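PDB 2PFY: putative exported protein from Bordetella pertussis Tohama I, which binds pyroglutamic acid in the periplasm as the extracytoplasmic solute receptor of a tripartite ATP-independent periplasmic (TRAP) transport system, to which it probably delivers the ligand. Local coordinates for residues A32-I37 with A223-A228; P83-S88 with Q294-Y299; D178-S183 with S190-Y195. One frame throughout, in Å; residues are numbered along the deposited sequence.

All three contacts are buried, but interaction 1 is centred about 27 Å from the centre of the chain and interactions 2 and 3 about 16 Å each. Interaction 1 is purely apolar and sets the start of helix 223-257 beside an outer strand of the five-stranded sheet. Interaction 2 adds a tyrosine-to-carbonyl hydrogen bond where the C-terminal helix meets the loop at 83-88. Interaction 3 belongs to the four-stranded sheet and the ligand site, with apolar packing from M180 of strand 180-182, and bonds to pyroglutamic acid from T182 and S183 at its end. Interactions 2 and 3 approach to about 7 Å between nearest atoms without touching; interaction 1 stands well apart.

Interaction 1: residues A32-I37 with A223-A228; sequences AGALEI and AEVRQA
V225 overlaps the base of L35 with one methyl and reaches A34 with the other, so a single branched side chain on the helix bridges two successive residues of 32-37. Its CG1, anti to the backbone N (chi1 176°), lies 3.9 Å from L35 CB and packs against the root of that leucine. The same V225 CG1 is 4.1 Å from L35 CD2, which means that the valine methyl meets both the root of the leucine and one of its end branches. L35 has its own CG anti to the backbone N, and the two side chains cross at a slant instead of lying parallel. The second methyl, V225 CG2, makes a looser approach to A34 CB at 4.4 Å. No hydrogen bond joins the two segments, and only 99 Å² is buried in all, both sides summed. This is a small, wholly apolar seam, in which the nearest CA atoms, L35 CA and V225 CA, are 7.4 Å apart.

The turn ahead of the strand is a Schellman motif: A32, at positive phi, ends helix 15-30, and G33 N bonds back to K28 O. The chain then passes A34 and enters strand 35-40. On the other segment, R226 points away from the strand and bonds L221 O through NH1.

L35 is also flanked by T2 and W4 of strand 2-7, by V27 of helix 15-30 and by L221, while V225 rests on T31 as well. The seam lies at an outermost strand of the five-stranded sheet, with helix 15-30 packed on that strand and the opening turns of the long helix 223-257 set against its beginning.

Interaction 2: residues P83-S88 with Q294-Y299; sequences PFLASS and QLLDAY
L85 works its way toward the C-terminal helix atom by atom. CB leaves the loop without pointing at the helix, but with CG anti to the backbone N (chi1 175°) the branch swings closer, and L85 CG comes to 4.0 Å from Y299 CE2. At the fork, L85 CD1 settles 3.8 Å from that same Y299 CE2, whereas L85 CD2 turns to the methyl L296 CD1 at 4.3 Å. Leucine and tyrosine thus run past each other in opposite directions, each reaching toward the other's backbone.

That brings the tyrosine tip to the loop: Y299 OH donates a hydrogen bond of 2.7 Å to L85 O. The carbonyl oxygen sits at the ring's edge, near its plane, and the hydroxyl approaches at a C=O...O angle of 138°, tilted 23° from the carbonyl plane. A86 CB lies 3.4 Å from Y299 OH, flanking the bonded hydroxyl.

Around this pair, I79 touches both L85 and L296, and L296 also packs on W284 and S285 of helix 267-287. E91 meets A86 and Y299 from helix 89-108, which S88 N-caps, so helix 290-300 packs against this loop and both helices.

Interaction 3: residues D178-S183 with S190-Y195; sequences DAMLTS and SQAWDY. With PCA (pyroglutamic acid), chain E.
Selenomethionine M180 starts with CG between its backbone N and carbonyl carbon (chi1 61°) and then runs out fully extended, which carries CE across to the turn at 190-195. There CE meets A192 CB at 4.0 Å and approaches the edge of the Y195 ring, near its plane, 3.7 Å from Y195 OH. The two side chains cross at about a right angle. One face of the same ring lies over A192 CA, so the tyrosine is held by its own turn as well as by the strand. Y195 OH donates to S190 OG at 2.6 Å, and S190 OG in turn bonds T186 O, linking the tyrosine's hydroxyl, through S190 just past helix 184-189, to a carbonyl within it. F172 stacks on the Y195 ring, and Y126 of the neighbouring strand 124-127 touches both M180 and A192.

Two residues farther along, the strand turns polar. T182 places OG1 anti to its backbone N (chi1 -168°), where it donates to the ligand carboxylate, T182 OG1 to PCA OXT being 2.8 Å. S183 grips the lactam oxygen twice: S183 OG to PCA OE is 2.7 Å, and S183 N to PCA OE is 3.1 Å with an N-H...O angle of 146°. S183 OG also accepts from T186 N as the N-cap of helix 184-189.

R48, R143, T165 and T186 add further hydrogen bonds to the pyroglutamic acid. Paired donors on the lactam oxygen and a hydroxyl on the carboxylate complement the ligand's polar groups, consistent with a site that binds pyroglutamic acid.

Interaction 1: residues A32-I37 with A223-A228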
ATOM      1  N   ALA A  32       8.253  12.079  26.411  1.00 31.02           N
ATOM      2  CA  ALA A  32       7.696  12.458  27.695  1.00 32.19           C
ATOM      3  C   ALA A  32       6.545  13.452  27.531  1.00 32.82           C
ATOM      4  O   ALA A  32       6.353  14.357  28.354  1.00 32.79           O
ATOM      5  CB  ALA A  32       8.808  13.052  28.615  1.00 32.37           C
ATOM      6  N   GLY A  33       5.764  13.304  26.470  1.00 31.41           N
ATOM      7  CA  GLY A  33       4.645  14.203  26.279  1.00 30.98           C
ATOM      8  C   GLY A  33       4.891  15.454  25.448  1.00 29.91           C
ATOM      9  O   GLY A  33       3.942  16.155  25.118  1.00 30.35           O
ATOM     10  N   ALA A  34       6.137  15.725  25.086  1.00 28.95           N
ATOM     11  CA  ALA A  34       6.455  16.936  24.307  1.00 28.99           C
ATOM     12  C   ALA A  34       5.879  16.915  22.884  1.00 28.26           C
ATOM     13  O   ALA A  34       5.648  17.975  22.313  1.00 27.80           O
ATOM     14  CB  ALA A  34       7.982  17.203  24.267  1.00 29.60           C
ATOM     15  N   LEU A  35       5.680  15.723  22.298  1.00 26.14           N
ATOM     16  CA  LEU A  35       4.976  15.647  21.021  1.00 24.76           C
ATOM     17  C   LEU A  35       3.846  14.627  21.116  1.00 25.15           C
ATOM     18  O   LEU A  35       4.076  13.434  21.426  1.00 24.51           O
ATOM     19  CB  LEU A  35       5.926  15.319  19.859  1.00 25.19           C
ATOM     20  CG  LEU A  35       5.296  15.148  18.449  1.00 24.51           C
ATOM     21  CD1 LEU A  35       4.572  16.440  17.976  1.00 19.48           C
ATOM     22  CD2 LEU A  35       6.339  14.719  17.410  1.00 24.46           C
ATOM     23  N   GLU A  36       2.632  15.099  20.855  1.00 25.06           N
ATOM     24  CA  GLU A  36       1.455  14.215  20.842  1.00 25.08           C
ATOM     25  C   GLU A  36       0.872  14.180  19.429  1.00 24.41           C
ATOM     26  O   GLU A  36       0.583  15.228  18.837  1.00 24.28           O
ATOM     27  CB  GLU A  36       0.396  14.659  21.860  1.00 25.71           C
ATOM     28  CG  GLU A  36      -0.826  13.703  21.834  1.00 32.03           C
ATOM     29  CD  GLU A  36      -1.751  13.829  23.021  1.00 37.65           C
ATOM     30  OE1 GLU A  36      -2.084  14.978  23.368  1.00 38.54           O
ATOM     31  OE2 GLU A  36      -2.178  12.760  23.565  1.00 40.32           O
ATOM     32  N   ILE A  37       0.740  12.978  18.882  1.00 22.46           N
ATOM     33  CA  ILE A  37       0.195  12.826  17.551  1.00 21.54           C
ATOM     34  C   ILE A  37      -1.170  12.160  17.707  1.00 22.11           C
ATOM     35  O   ILE A  37      -1.271  11.101  18.287  1.00 21.68           O
ATOM     36  CB  ILE A  37       1.105  11.984  16.660  1.00 21.54           C
ATOM     37  CG1 ILE A  37       2.519  12.636  16.582  1.00 20.65           C
ATOM     38  CG2 ILE A  37       0.422  11.784  15.277  1.00 19.34           C
ATOM     39  CD1 ILE A  37       3.606  11.783  15.894  1.00 19.97           C
ATOM     40  N   ALA A 223      15.639  19.074  18.374  1.00 25.68           N
ATOM     41  CA  ALA A 223      16.531  18.015  17.872  1.00 26.05           C
ATOM     42  C   ALA A 223      16.237  16.636  18.439  1.00 27.46           C
ATOM     43  O   ALA A 223      16.033  15.681  17.663  1.00 27.00           O
ATOM     44  CB  ALA A 223      18.042  18.393  18.143  1.00 26.65           C
ATOM     45  N   GLU A 224      16.209  16.529  19.776  1.00 27.46           N
ATOM     46  CA  GLU A 224      15.918  15.260  20.452  1.00 28.74           C
ATOM     47  C   GLU A 224      14.532  14.677  20.086  1.00 27.44           C
ATOM     48  O   GLU A 224      14.358  13.455  20.019  1.00 26.48           O
ATOM     49  CB  GLU A 224      16.025  15.413  21.976  1.00 29.46           C
ATOM     50  CG  GLU A 224      17.403  15.913  22.477  1.00 34.52           C
ATOM     51  CD  GLU A 224      17.502  17.478  22.539  1.00 40.14           C
ATOM     52  OE1 GLU A 224      16.691  18.219  21.868  1.00 37.21           O
ATOM     53  OE2 GLU A 224      18.405  17.945  23.284  1.00 44.33           O
ATOM     54  N   VAL A 225      13.564  15.561  19.853  1.00 26.19           N
ATOM     55  CA  VAL A 225      12.189  15.153  19.510  1.00 25.61           C
ATOM     56  C   VAL A 225      12.194  14.662  18.081  1.00 25.98           C
ATOM     57  O   VAL A 225      11.622  13.588  17.797  1.00 25.73           O
ATOM     58  CB  VAL A 225      11.145  16.297  19.769  1.00 25.83           C
ATOM     59  CG1 VAL A 225       9.725  15.901  19.309  1.00 23.93           C
ATOM     60  CG2 VAL A 225      11.137  16.708  21.266  1.00 23.57           C
ATOM     61  N   ARG A 226      12.886  15.385  17.187  1.00 25.55           N
ATOM     62  CA  ARG A 226      13.073  14.905  15.818  1.00 26.31           C
ATOM     63  C   ARG A 226      13.627  13.485  15.805  1.00 26.48           C
ATOM     64  O   ARG A 226      13.102  12.634  15.094  1.00 25.30           O
ATOM     65  CB  ARG A 226      13.922  15.856  14.973  1.00 26.13           C
ATOM     66  CG  ARG A 226      13.337  17.273  14.912  1.00 28.52           C
ATOM     67  CD  ARG A 226      13.944  18.130  13.823  1.00 31.20           C
ATOM     68  NE  ARG A 226      15.411  18.208  13.892  1.00 33.40           N
ATOM     69  CZ  ARG A 226      16.090  19.181  14.500  1.00 33.80           C
ATOM     70  NH1 ARG A 226      15.454  20.159  15.127  1.00 32.34           N
ATOM     71  NH2 ARG A 226      17.409  19.166  14.484  1.00 32.81           N
ATOM     72  N   GLN A 227      14.656  13.232  16.628  1.00 25.86           N
ATOM     73  CA  GLN A 227      15.306  11.932  16.673  1.00 25.73           C
ATOM     74  C   GLN A 227      14.364  10.899  17.264  1.00 24.95           C
ATOM     75  O   GLN A 227      14.281   9.796  16.740  1.00 26.29           O
ATOM     76  CB  GLN A 227      16.650  11.978  17.440  1.00 25.09           C
ATOM     77  CG  GLN A 227      17.508  10.685  17.356  1.00 28.08           C
ATOM     78  CD  GLN A 227      17.852  10.300  15.917  1.00 30.71           C
ATOM     79  OE1 GLN A 227      18.500  11.046  15.225  1.00 33.73           O
ATOM     80  NE2 GLN A 227      17.397   9.122  15.471  1.00 33.32           N
ATOM     81  N   ALA A 228      13.625  11.261  18.307  1.00 24.00           N
ATOM     82  CA  ALA A 228      12.635  10.352  18.841  1.00 23.98           C
ATOM     83  C   ALA A 228      11.608   9.912  17.753  1.00 23.91           C
ATOM     84  O   ALA A 228      11.242   8.714  17.665  1.00 22.67           O
ATOM     85  CB  ALA A 228      11.939  10.952  20.076  1.00 23.55           C
TER

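Interaction 2: residues P83-S88 with Q294-Y299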
ATOM      1  N   PRO A  83       3.724  -6.390 -11.285  1.00 26.92           N
ATOM      2  CA  PRO A  83       3.422  -7.799 -11.009  1.00 27.65           C
ATOM      3  C   PRO A  83       4.611  -8.734 -11.143  1.00 29.25           C
ATOM      4  O   PRO A  83       5.396  -8.642 -12.109  1.00 29.47           O
ATOM      5  CB  PRO A  83       2.290  -8.133 -11.991  1.00 27.16           C
ATOM      6  CG  PRO A  83       1.601  -6.780 -12.241  1.00 26.82           C
ATOM      7  CD  PRO A  83       2.785  -5.804 -12.266  1.00 26.91           C
ATOM      8  N   PHE A  84       4.777  -9.571 -10.128  1.00 29.48           N
ATOM      9  CA  PHE A  84       5.772 -10.634 -10.088  1.00 31.40           C
ATOM     10  C   PHE A  84       7.254 -10.216 -10.095  1.00 32.11           C
ATOM     11  O   PHE A  84       8.155 -11.071 -10.158  1.00 32.93           O
ATOM     12  CB  PHE A  84       5.422 -11.712 -11.117  1.00 31.94           C
ATOM     13  CG  PHE A  84       4.098 -12.311 -10.859  1.00 32.26           C
ATOM     14  CD1 PHE A  84       3.920 -13.163  -9.786  1.00 32.91           C
ATOM     15  CD2 PHE A  84       2.992 -11.922 -11.598  1.00 34.44           C
ATOM     16  CE1 PHE A  84       2.665 -13.691  -9.495  1.00 33.16           C
ATOM     17  CE2 PHE A  84       1.724 -12.446 -11.315  1.00 35.64           C
ATOM     18  CZ  PHE A  84       1.563 -13.338 -10.274  1.00 34.09           C
ATOM     19  N   LEU A  85       7.515  -8.916 -10.001  1.00 31.54           N
ATOM     20  CA  LEU A  85       8.882  -8.452  -9.807  1.00 30.84           C
ATOM     21  C   LEU A  85       9.421  -8.827  -8.421  1.00 30.56           C
ATOM     22  O   LEU A  85      10.581  -9.233  -8.263  1.00 29.94           O
ATOM     23  CB  LEU A  85       8.949  -6.938 -10.039  1.00 30.87           C
ATOM     24  CG  LEU A  85      10.299  -6.240  -9.773  1.00 31.98           C
ATOM     25  CD1 LEU A  85      11.384  -6.624 -10.782  1.00 31.64           C
ATOM     26  CD2 LEU A  85      10.126  -4.749  -9.756  1.00 30.60           C
ATOM     27  N   ALA A  86       8.581  -8.691  -7.396  1.00 30.07           N
ATOM     28  CA  ALA A  86       9.003  -8.987  -6.027  1.00 30.01           C
ATOM     29  C   ALA A  86       7.797  -9.504  -5.226  1.00 30.87           C
ATOM     30  O   ALA A  86       7.166  -8.757  -4.479  1.00 31.60           O
ATOM     31  CB  ALA A  86       9.589  -7.747  -5.375  1.00 29.64           C
ATOM     32  N   SER A  87       7.471 -10.777  -5.407  1.00 30.34           N
ATOM     33  CA  SER A  87       6.175 -11.281  -4.964  1.00 29.82           C
ATOM     34  C   SER A  87       6.220 -12.013  -3.640  1.00 29.22           C
ATOM     35  O   SER A  87       5.176 -12.321  -3.064  1.00 28.68           O
ATOM     36  CB  SER A  87       5.561 -12.150  -6.056  1.00 29.88           C
ATOM     37  OG  SER A  87       4.891 -11.322  -7.006  1.00 31.64           O
ATOM     38  N   SER A  88       7.433 -12.311  -3.174  1.00 28.71           N
ATOM     39  CA  SER A  88       7.636 -12.833  -1.819  1.00 27.88           C
ATOM     40  C   SER A  88       8.031 -11.686  -0.879  1.00 27.09           C
ATOM     41  O   SER A  88       8.516 -10.655  -1.333  1.00 26.03           O
ATOM     42  CB  SER A  88       8.710 -13.920  -1.820  1.00 28.43           C
ATOM     43  OG  SER A  88       9.966 -13.352  -2.100  1.00 28.05           O
ATOM     44  N   GLN A 294      19.233   2.511 -11.609  1.00 52.07           N
ATOM     45  CA  GLN A 294      20.056   2.256 -10.419  1.00 52.59           C
ATOM     46  C   GLN A 294      19.282   1.567  -9.286  1.00 51.40           C
ATOM     47  O   GLN A 294      19.874   0.854  -8.472  1.00 51.40           O
ATOM     48  CB  GLN A 294      20.892   3.467  -9.926  1.00 52.65           C
ATOM     49  CG  GLN A 294      20.247   4.854  -9.908  1.00 54.97           C
ATOM     50  CD  GLN A 294      21.248   5.979  -9.532  1.00 55.17           C
ATOM     51  OE1 GLN A 294      21.757   6.030  -8.401  1.00 58.21           O
ATOM     52  NE2 GLN A 294      21.517   6.882 -10.484  1.00 55.91           N
ATOM     53  N   LEU A 295      17.966   1.776  -9.252  1.00 50.04           N
ATOM     54  CA  LEU A 295      17.091   1.086  -8.288  1.00 49.48           C
ATOM     55  C   LEU A 295      17.016  -0.410  -8.645  1.00 49.10           C
ATOM     56  O   LEU A 295      17.308  -1.274  -7.817  1.00 48.62           O
ATOM     57  CB  LEU A 295      15.702   1.745  -8.244  1.00 48.83           C
ATOM     58  CG  LEU A 295      14.632   1.354  -7.206  1.00 48.35           C
ATOM     59  CD1 LEU A 295      13.399   2.237  -7.349  1.00 43.04           C
ATOM     60  CD2 LEU A 295      14.239  -0.113  -7.319  1.00 44.61           C
ATOM     61  N   LEU A 296      16.639  -0.695  -9.887  1.00 49.43           N
ATOM     62  CA  LEU A 296      16.569  -2.066 -10.388  1.00 49.85           C
ATOM     63  C   LEU A 296      17.900  -2.824 -10.280  1.00 50.30           C
ATOM     64  O   LEU A 296      17.919  -3.976  -9.836  1.00 50.10           O
ATOM     65  CB  LEU A 296      16.042  -2.074 -11.818  1.00 49.95           C
ATOM     66  CG  LEU A 296      14.658  -2.629 -12.174  1.00 50.60           C
ATOM     67  CD1 LEU A 296      13.600  -2.496 -11.051  1.00 52.08           C
ATOM     68  CD2 LEU A 296      14.164  -2.038 -13.493  1.00 49.70           C
ATOM     69  N   ASP A 297      19.008  -2.175 -10.654  1.00 50.40           N
ATOM     70  CA  ASP A 297      20.353  -2.736 -10.427  1.00 50.75           C
ATOM     71  C   ASP A 297      20.603  -3.075  -8.962  1.00 50.22           C
ATOM     72  O   ASP A 297      21.051  -4.188  -8.647  1.00 50.32           O
ATOM     73  CB  ASP A 297      21.460  -1.780 -10.926  1.00 51.31           C
ATOM     74  CG  ASP A 297      21.425  -1.570 -12.437  1.00 52.22           C
ATOM     75  OD1 ASP A 297      20.911  -2.461 -13.156  1.00 50.41           O
ATOM     76  OD2 ASP A 297      21.912  -0.499 -12.899  1.00 54.52           O
ATOM     77  N   ALA A 298      20.314  -2.125  -8.071  1.00 49.41           N
ATOM     78  CA  ALA A 298      20.448  -2.344  -6.631  1.00 49.36           C
ATOM     79  C   ALA A 298      19.606  -3.533  -6.137  1.00 49.32           C
ATOM     80  O   ALA A 298      20.090  -4.350  -5.341  1.00 49.31           O
ATOM     81  CB  ALA A 298      20.099  -1.077  -5.851  1.00 49.57           C
ATOM     82  N   TYR A 299      18.356  -3.617  -6.607  1.00 48.91           N
ATOM     83  CA  TYR A 299      17.464  -4.730  -6.259  1.00 48.70           C
ATOM     84  C   TYR A 299      18.011  -6.061  -6.762  1.00 50.46           C
ATOM     85  O   TYR A 299      18.160  -7.016  -5.987  1.00 50.20           O
ATOM     86  CB  TYR A 299      16.059  -4.511  -6.840  1.00 46.58           C
ATOM     87  CG  TYR A 299      15.129  -5.715  -6.735  1.00 43.35           C
ATOM     88  CD1 TYR A 299      14.897  -6.348  -5.507  1.00 40.70           C
ATOM     89  CD2 TYR A 299      14.478  -6.212  -7.864  1.00 41.45           C
ATOM     90  CE1 TYR A 299      14.029  -7.457  -5.410  1.00 39.42           C
ATOM     91  CE2 TYR A 299      13.606  -7.321  -7.778  1.00 40.00           C
ATOM     92  CZ  TYR A 299      13.388  -7.927  -6.554  1.00 40.15           C
ATOM     93  OH  TYR A 299      12.545  -9.009  -6.481  1.00 38.70           O
TER

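Interaction 3: residues D178-S183 with S190-Y195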
ATOM      1  N   ASP A 178     -17.174  -5.517  -9.901  1.00 27.58           N
ATOM      2  CA  ASP A 178     -17.572  -6.921  -9.765  1.00 28.41           C
ATOM      3  C   ASP A 178     -16.420  -7.825  -9.335  1.00 27.72           C
ATOM      4  O   ASP A 178     -16.654  -8.992  -9.015  1.00 28.85           O
ATOM      5  CB  ASP A 178     -18.137  -7.440 -11.085  1.00 29.07           C
ATOM      6  CG  ASP A 178     -19.476  -6.814 -11.451  1.00 32.51           C
ATOM      7  OD1 ASP A 178     -20.475  -7.001 -10.740  1.00 35.52           O
ATOM      8  OD2 ASP A 178     -19.529  -6.134 -12.484  1.00 39.41           O
ATOM      9  N   ALA A 179     -15.194  -7.296  -9.340  1.00 26.64           N
ATOM     10  CA  ALA A 179     -13.973  -8.042  -8.984  1.00 26.15           C
ATOM     11  C   ALA A 179     -12.882  -7.074  -8.487  1.00 25.56           C
ATOM     12  O   ALA A 179     -12.912  -5.877  -8.784  1.00 25.74           O
ATOM     13  CB  ALA A 179     -13.432  -8.850 -10.204  1.00 25.71           C
HETATM   14  N   MSE A 180     -11.906  -7.572  -7.744  1.00 24.71           N
HETATM   15  CA  MSE A 180     -10.849  -6.649  -7.304  1.00 24.95           C
HETATM   16  C   MSE A 180      -9.558  -7.387  -7.041  1.00 23.52           C
HETATM   17  O   MSE A 180      -9.503  -8.645  -7.055  1.00 22.13           O
HETATM   18  CB  MSE A 180     -11.323  -5.872  -6.061  1.00 22.62           C
HETATM   19  CG  MSE A 180     -11.630  -6.748  -4.887  1.00 23.49           C
HETATM   20 SE   MSE A 180     -11.818  -5.661  -3.304  1.00 33.68          SE
HETATM   21  CE  MSE A 180     -12.184  -7.158  -1.944  1.00 23.06           C
ATOM     22  N   LEU A 181      -8.517  -6.601  -6.799  1.00 22.37           N
ATOM     23  CA  LEU A 181      -7.219  -7.127  -6.476  1.00 21.61           C
ATOM     24  C   LEU A 181      -6.776  -6.377  -5.243  1.00 21.37           C
ATOM     25  O   LEU A 181      -6.753  -5.130  -5.241  1.00 21.29           O
ATOM     26  CB  LEU A 181      -6.217  -6.886  -7.611  1.00 20.98           C
ATOM     27  CG  LEU A 181      -4.755  -7.246  -7.273  1.00 23.51           C
ATOM     28  CD1 LEU A 181      -4.058  -8.114  -8.338  1.00 25.99           C
ATOM     29  CD2 LEU A 181      -3.936  -5.965  -7.034  1.00 25.35           C
ATOM     30  N   THR A 182      -6.474  -7.131  -4.189  1.00 20.84           N
ATOM     31  CA  THR A 182      -6.085  -6.540  -2.898  1.00 19.10           C
ATOM     32  C   THR A 182      -5.613  -7.656  -1.985  1.00 19.06           C
ATOM     33  O   THR A 182      -5.786  -8.843  -2.324  1.00 19.82           O
ATOM     34  CB  THR A 182      -7.230  -5.670  -2.241  1.00 18.74           C
ATOM     35  OG1 THR A 182      -6.692  -4.902  -1.155  1.00 19.20           O
ATOM     36  CG2 THR A 182      -8.454  -6.513  -1.725  1.00 17.36           C
ATOM     37  N   SER A 183      -5.050  -7.282  -0.829  1.00 18.09           N
ATOM     38  CA  SER A 183      -4.516  -8.240   0.117  1.00 17.00           C
ATOM     39  C   SER A 183      -5.648  -8.938   0.868  1.00 16.95           C
ATOM     40  O   SER A 183      -6.823  -8.447   0.899  1.00 16.06           O
ATOM     41  CB  SER A 183      -3.632  -7.532   1.156  1.00 16.45           C
ATOM     42  OG  SER A 183      -4.447  -6.602   1.859  1.00 16.51           O
ATOM     43  N   SER A 190     -12.603  -5.414   5.428  1.00 18.57           N
ATOM     44  CA  SER A 190     -13.882  -5.038   4.849  1.00 19.33           C
ATOM     45  C   SER A 190     -14.864  -6.207   4.833  1.00 19.51           C
ATOM     46  O   SER A 190     -15.947  -6.058   4.278  1.00 19.51           O
ATOM     47  CB  SER A 190     -13.716  -4.508   3.412  1.00 20.47           C
ATOM     48  OG  SER A 190     -13.225  -5.567   2.626  1.00 24.29           O
ATOM     49  N   GLN A 191     -14.493  -7.320   5.475  1.00 17.56           N
ATOM     50  CA  GLN A 191     -15.344  -8.528   5.535  1.00 18.61           C
ATOM     51  C   GLN A 191     -15.872  -8.869   4.144  1.00 17.38           C
ATOM     52  O   GLN A 191     -17.077  -8.862   3.914  1.00 17.38           O
ATOM     53  CB  GLN A 191     -16.444  -8.346   6.586  1.00 18.65           C
ATOM     54  CG  GLN A 191     -15.773  -8.112   7.958  1.00 21.46           C
ATOM     55  CD  GLN A 191     -16.640  -7.425   8.949  1.00 22.34           C
ATOM     56  OE1 GLN A 191     -17.852  -7.398   8.794  1.00 24.71           O
ATOM     57  NE2 GLN A 191     -16.023  -6.850  10.001  1.00 22.12           N
ATOM     58  N   ALA A 192     -14.937  -9.104   3.222  1.00 16.92           N
ATOM     59  CA  ALA A 192     -15.234  -9.211   1.785  1.00 17.53           C
ATOM     60  C   ALA A 192     -16.070 -10.440   1.466  1.00 18.37           C
ATOM     61  O   ALA A 192     -16.783 -10.477   0.421  1.00 19.59           O
ATOM     62  CB  ALA A 192     -13.971  -9.223   0.964  1.00 16.93           C
ATOM     63  N   TRP A 193     -16.037 -11.427   2.354  1.00 18.35           N
ATOM     64  CA  TRP A 193     -16.923 -12.604   2.159  1.00 19.45           C
ATOM     65  C   TRP A 193     -18.406 -12.231   2.018  1.00 20.84           C
ATOM     66  O   TRP A 193     -19.180 -13.047   1.505  1.00 22.08           O
ATOM     67  CB  TRP A 193     -16.772 -13.625   3.278  1.00 19.11           C
ATOM     68  CG  TRP A 193     -16.842 -13.026   4.702  1.00 18.65           C
ATOM     69  CD1 TRP A 193     -17.966 -12.799   5.444  1.00 18.39           C
ATOM     70  CD2 TRP A 193     -15.727 -12.592   5.496  1.00 16.94           C
ATOM     71  NE1 TRP A 193     -17.617 -12.271   6.675  1.00 19.51           N
ATOM     72  CE2 TRP A 193     -16.241 -12.135   6.724  1.00 18.39           C
ATOM     73  CE3 TRP A 193     -14.332 -12.575   5.290  1.00 15.28           C
ATOM     74  CZ2 TRP A 193     -15.415 -11.644   7.754  1.00 16.69           C
ATOM     75  CZ3 TRP A 193     -13.500 -12.079   6.316  1.00 18.49           C
ATOM     76  CH2 TRP A 193     -14.056 -11.622   7.533  1.00 18.40           C
ATOM     77  N   ASP A 194     -18.809 -11.029   2.436  1.00 21.41           N
ATOM     78  CA  ASP A 194     -20.214 -10.592   2.261  1.00 22.88           C
ATOM     79  C   ASP A 194     -20.535 -10.193   0.819  1.00 24.53           C
ATOM     80  O   ASP A 194     -21.707 -10.099   0.447  1.00 24.86           O
ATOM     81  CB  ASP A 194     -20.567  -9.423   3.184  1.00 23.26           C
ATOM     82  CG  ASP A 194     -20.669  -9.831   4.644  1.00 22.19           C
ATOM     83  OD1 ASP A 194     -20.887 -11.010   4.937  1.00 21.00           O
ATOM     84  OD2 ASP A 194     -20.558  -8.963   5.513  1.00 23.26           O
ATOM     85  N   TYR A 195     -19.510  -9.967   0.001  1.00 25.06           N
ATOM     86  CA  TYR A 195     -19.747  -9.443  -1.335  1.00 26.27           C
ATOM     87  C   TYR A 195     -19.011 -10.099  -2.489  1.00 26.38           C
ATOM     88  O   TYR A 195     -19.378  -9.890  -3.661  1.00 27.79           O
ATOM     89  CB  TYR A 195     -19.639  -7.891  -1.344  1.00 26.99           C
ATOM     90  CG  TYR A 195     -18.328  -7.312  -0.854  1.00 26.68           C
ATOM     91  CD1 TYR A 195     -17.202  -7.315  -1.675  1.00 28.62           C
ATOM     92  CD2 TYR A 195     -18.206  -6.755   0.441  1.00 29.02           C
ATOM     93  CE1 TYR A 195     -15.977  -6.762  -1.248  1.00 30.31           C
ATOM     94  CE2 TYR A 195     -16.984  -6.174   0.868  1.00 28.42           C
ATOM     95  CZ  TYR A 195     -15.883  -6.179   0.015  1.00 29.25           C
ATOM     96  OH  TYR A 195     -14.660  -5.665   0.424  1.00 28.30           O
TER
HETATM   97  N   PCA E 302      -5.157  -2.831   0.418  1.00 22.63           N
HETATM   98  CA  PCA E 302      -5.137  -1.466  -0.158  1.00 23.48           C
HETATM   99  CB  PCA E 302      -3.922  -1.307  -1.038  1.00 22.44           C
HETATM  100  CG  PCA E 302      -3.235  -2.640  -1.049  1.00 23.29           C
HETATM  101  CD  PCA E 302      -4.025  -3.501  -0.121  1.00 20.74           C
HETATM  102  OE  PCA E 302      -3.712  -4.645   0.191  1.00 22.48           O
HETATM  103  C   PCA E 302      -6.399  -1.217  -0.961  1.00 24.18           C
HETATM  104  O   PCA E 302      -6.755  -0.097  -1.347  1.00 24.73           O
HETATM  105  OXT PCA E 302      -7.099  -2.174  -1.238  1.00 25.49           O